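Local coordinates for CRISPR/cas2 protein (PDB 6K2E), which is a Cas2-family protein of the CRISPR system, probably acting as a dimer in nucleic acid binding during acquisition of new spacers, at residues V6-D11 with V62-F67. Numbering follows the deposited sequence.
Sequences VIVVYD and VLIYIF
Ile7 and Tyr65 face each other as a hydrogen-bonded pair of two antiparallel strands, 6-11 and 62-67, each donating to the other's carbonyl: Ile7 N to Tyr65 O at 3.0 Å, and Tyr65 N to Ile7 O at 2.9 Å in a nearly straight bond (173°). Val9 and Leu63 repeat the pattern two residues on, with Val9 N lying 2.9 Å from Leu63 O. The intervening non-hydrogen-bonded pairs, Val6 with Ile66, Val8 with Ile64 and Tyr10 with Val62, turn their side chains to the sheet face covered by helices 17-27 and 42-55. There Val8, beta-branched and at home in a strand, packs on Leu24 of helix 17-27 and uses both methyls: CG1, anti to the backbone N (chi1 167°), reaches diagonally to Val62 CG1 at 3.7 Å, while CG2 lies alongside Ile64, 4.0 Å from its CG1. An alanine in place of Val8 would probably leave Val62 and Ile64 without these neighbours and open a gap against Leu24. Val6 CG1 extends the row, 4.0 Å from Ile66 CG1. On the other face, Ile7 has an arm long enough to cross to Phe67, Ile7 CD1 lying 3.7 Å from Phe67 CE1. The Tyr65 ring turns an edge to Ile7 O; tyrosine suits this place by joining an apolar ring to a hydroxyl that hydrogen-bonds Glu37 of the second subunit, whereas Phe67 offers a purely apolar ring to Phe67 of that subunit. Residues 62-66 also pair with a strand of the second subunit, continuing the sheet across the dimer. Alternation of mostly apolar side chains thus lets one ladder of the ferredoxin-like Cas2 fold serve two surfaces, a helix-covered core and a subunit interface.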
loop_
_atom_site.group_PDB
_atom_site.type_symbol
_atom_site.label_atom_id
_atom_site.label_comp_id
_atom_site.label_asym_id
_atom_site.label_seq_id
_atom_site.Cartn_x
_atom_site.Cartn_y
_atom_site.Cartn_z
ATOM N N VAL A 6 2.300 -5.794 8.972
ATOM C CA VAL A 6 1.471 -5.792 7.768
ATOM C C VAL A 6 1.229 -4.372 7.274
ATOM O O VAL A 6 1.194 -3.421 8.056
ATOM C CB VAL A 6 0.117 -6.514 7.957
ATOM C CG1 VAL A 6 0.319 -8.012 8.036
ATOM C CG2 VAL A 6 -0.597 -6.004 9.170
ATOM N N ILE A 7 1.067 -4.239 5.954
ATOM C CA ILE A 7 0.590 -3.014 5.307
ATOM C C ILE A 7 -0.617 -3.407 4.476
ATOM O O ILE A 7 -0.528 -4.323 3.652
ATOM C CB ILE A 7 1.644 -2.347 4.404
ATOM C CG1 ILE A 7 2.884 -1.937 5.168
ATOM C CG2 ILE A 7 1.080 -1.091 3.745
ATOM C CD1 ILE A 7 3.978 -1.446 4.226
ATOM N N VAL A 8 -1.752 -2.770 4.735
ATOM C CA VAL A 8 -3.037 -3.121 4.130
ATOM C C VAL A 8 -3.520 -1.958 3.276
ATOM O O VAL A 8 -3.656 -0.833 3.771
ATOM C CB VAL A 8 -4.090 -3.498 5.182
ATOM C CG1 VAL A 8 -5.465 -3.536 4.571
ATOM C CG2 VAL A 8 -3.749 -4.845 5.794
ATOM N N VAL A 9 -3.749 -2.219 1.991
ATOM C CA VAL A 9 -4.369 -1.259 1.084
ATOM C C VAL A 9 -5.669 -1.871 0.591
ATOM O O VAL A 9 -5.651 -2.963 0.008
ATOM C CB VAL A 9 -3.455 -0.910 -0.101
ATOM C CG1 VAL A 9 -3.931 0.336 -0.752
ATOM C CG2 VAL A 9 -1.998 -0.763 0.337
ATOM N N TYR A 10 -6.795 -1.194 0.836
ATOM C CA TYR A 10 -8.078 -1.713 0.366
ATOM C C TYR A 10 -8.637 -0.879 -0.773
ATOM O O TYR A 10 -8.363 0.311 -0.906
ATOM C CB TYR A 10 -9.150 -1.815 1.465
ATOM C CG TYR A 10 -9.659 -0.513 2.039
ATOM C CD1 TYR A 10 -10.813 0.089 1.564
ATOM C CD2 TYR A 10 -9.001 0.088 3.084
ATOM C CE1 TYR A 10 -11.266 1.279 2.109
ATOM C CE2 TYR A 10 -9.451 1.239 3.635
ATOM C CZ TYR A 10 -10.572 1.843 3.150
ATOM O OH TYR A 10 -10.992 3.020 3.732
ATOM N N ASP A 11 -9.408 -1.541 -1.602
ATOM C CA ASP A 11 -10.133 -0.908 -2.686
ATOM C C ASP A 11 -11.487 -1.611 -2.731
ATOM O O ASP A 11 -11.591 -2.739 -3.216
ATOM C CB ASP A 11 -9.360 -1.014 -3.976
ATOM C CG ASP A 11 -10.059 -0.348 -5.109
ATOM O OD1 ASP A 11 -10.073 0.901 -5.123
ATOM O OD2 ASP A 11 -10.602 -1.078 -5.972
ATOM N N VAL A 62 -8.721 -6.202 -1.232
ATOM C CA VAL A 62 -7.876 -5.788 -0.108
ATOM C C VAL A 62 -6.495 -6.411 -0.295
ATOM O O VAL A 62 -6.371 -7.640 -0.396
ATOM C CB VAL A 62 -8.446 -6.183 1.274
ATOM C CG1 VAL A 62 -7.592 -5.575 2.352
ATOM C CG2 VAL A 62 -9.904 -5.751 1.480
ATOM N N LEU A 63 -5.465 -5.570 -0.366
ATOM C CA LEU A 63 -4.080 -6.038 -0.429
ATOM C C LEU A 63 -3.453 -6.112 0.960
ATOM O O LEU A 63 -3.369 -5.103 1.658
ATOM C CB LEU A 63 -3.235 -5.099 -1.280
ATOM C CG LEU A 63 -3.555 -4.957 -2.751
ATOM C CD1 LEU A 63 -2.440 -4.180 -3.404
ATOM C CD2 LEU A 63 -3.694 -6.340 -3.346
ATOM N N ILE A 64 -2.937 -7.277 1.333
ATOM C CA ILE A 64 -2.275 -7.452 2.625
ATOM C C ILE A 64 -0.837 -7.876 2.367
ATOM O O ILE A 64 -0.588 -8.988 1.887
ATOM C CB ILE A 64 -2.994 -8.464 3.524
ATOM C CG1 ILE A 64 -4.487 -8.109 3.627
ATOM C CG2 ILE A 64 -2.294 -8.514 4.901
ATOM C CD1 ILE A 64 -5.312 -9.080 4.419
ATOM N N TYR A 65 0.102 -6.979 2.651
ATOM C CA TYR A 65 1.535 -7.230 2.525
ATOM C C TYR A 65 2.079 -7.661 3.890
ATOM O O TYR A 65 2.098 -6.864 4.825
ATOM C CB TYR A 65 2.257 -5.964 2.041
ATOM C CG TYR A 65 2.002 -5.586 0.602
ATOM C CD1 TYR A 65 2.826 -6.063 -0.424
ATOM C CD2 TYR A 65 0.928 -4.767 0.252
ATOM C CE1 TYR A 65 2.598 -5.727 -1.755
ATOM C CE2 TYR A 65 0.684 -4.436 -1.087
ATOM C CZ TYR A 65 1.525 -4.918 -2.073
ATOM O OH TYR A 65 1.280 -4.589 -3.374
ATOM N N ILE A 66 2.567 -8.889 3.998
ATOM C CA ILE A 66 3.001 -9.460 5.277
ATOM C C ILE A 66 4.531 -9.500 5.337
ATOM O O ILE A 66 5.170 -10.162 4.509
ATOM C CB ILE A 66 2.412 -10.864 5.483
ATOM C CG1 ILE A 66 0.887 -10.826 5.302
ATOM C CG2 ILE A 66 2.778 -11.374 6.853
ATOM C CD1 ILE A 66 0.347 -11.802 4.299
ATOM N N PHE A 67 5.118 -8.835 6.346
ATOM C CA PHE A 67 6.567 -8.675 6.533
ATOM C C PHE A 67 7.038 -9.364 7.814
ATOM O O PHE A 67 6.278 -9.462 8.788
ATOM C CB PHE A 67 6.974 -7.193 6.608
ATOM C CG PHE A 67 6.496 -6.390 5.459
ATOM C CD1 PHE A 67 5.263 -5.730 5.510
ATOM C CD2 PHE A 67 7.259 -6.298 4.314
ATOM C CE1 PHE A 67 4.805 -5.003 4.436
ATOM C CE2 PHE A 67 6.793 -5.584 3.226
ATOM C CZ PHE A 67 5.573 -4.917 3.297
#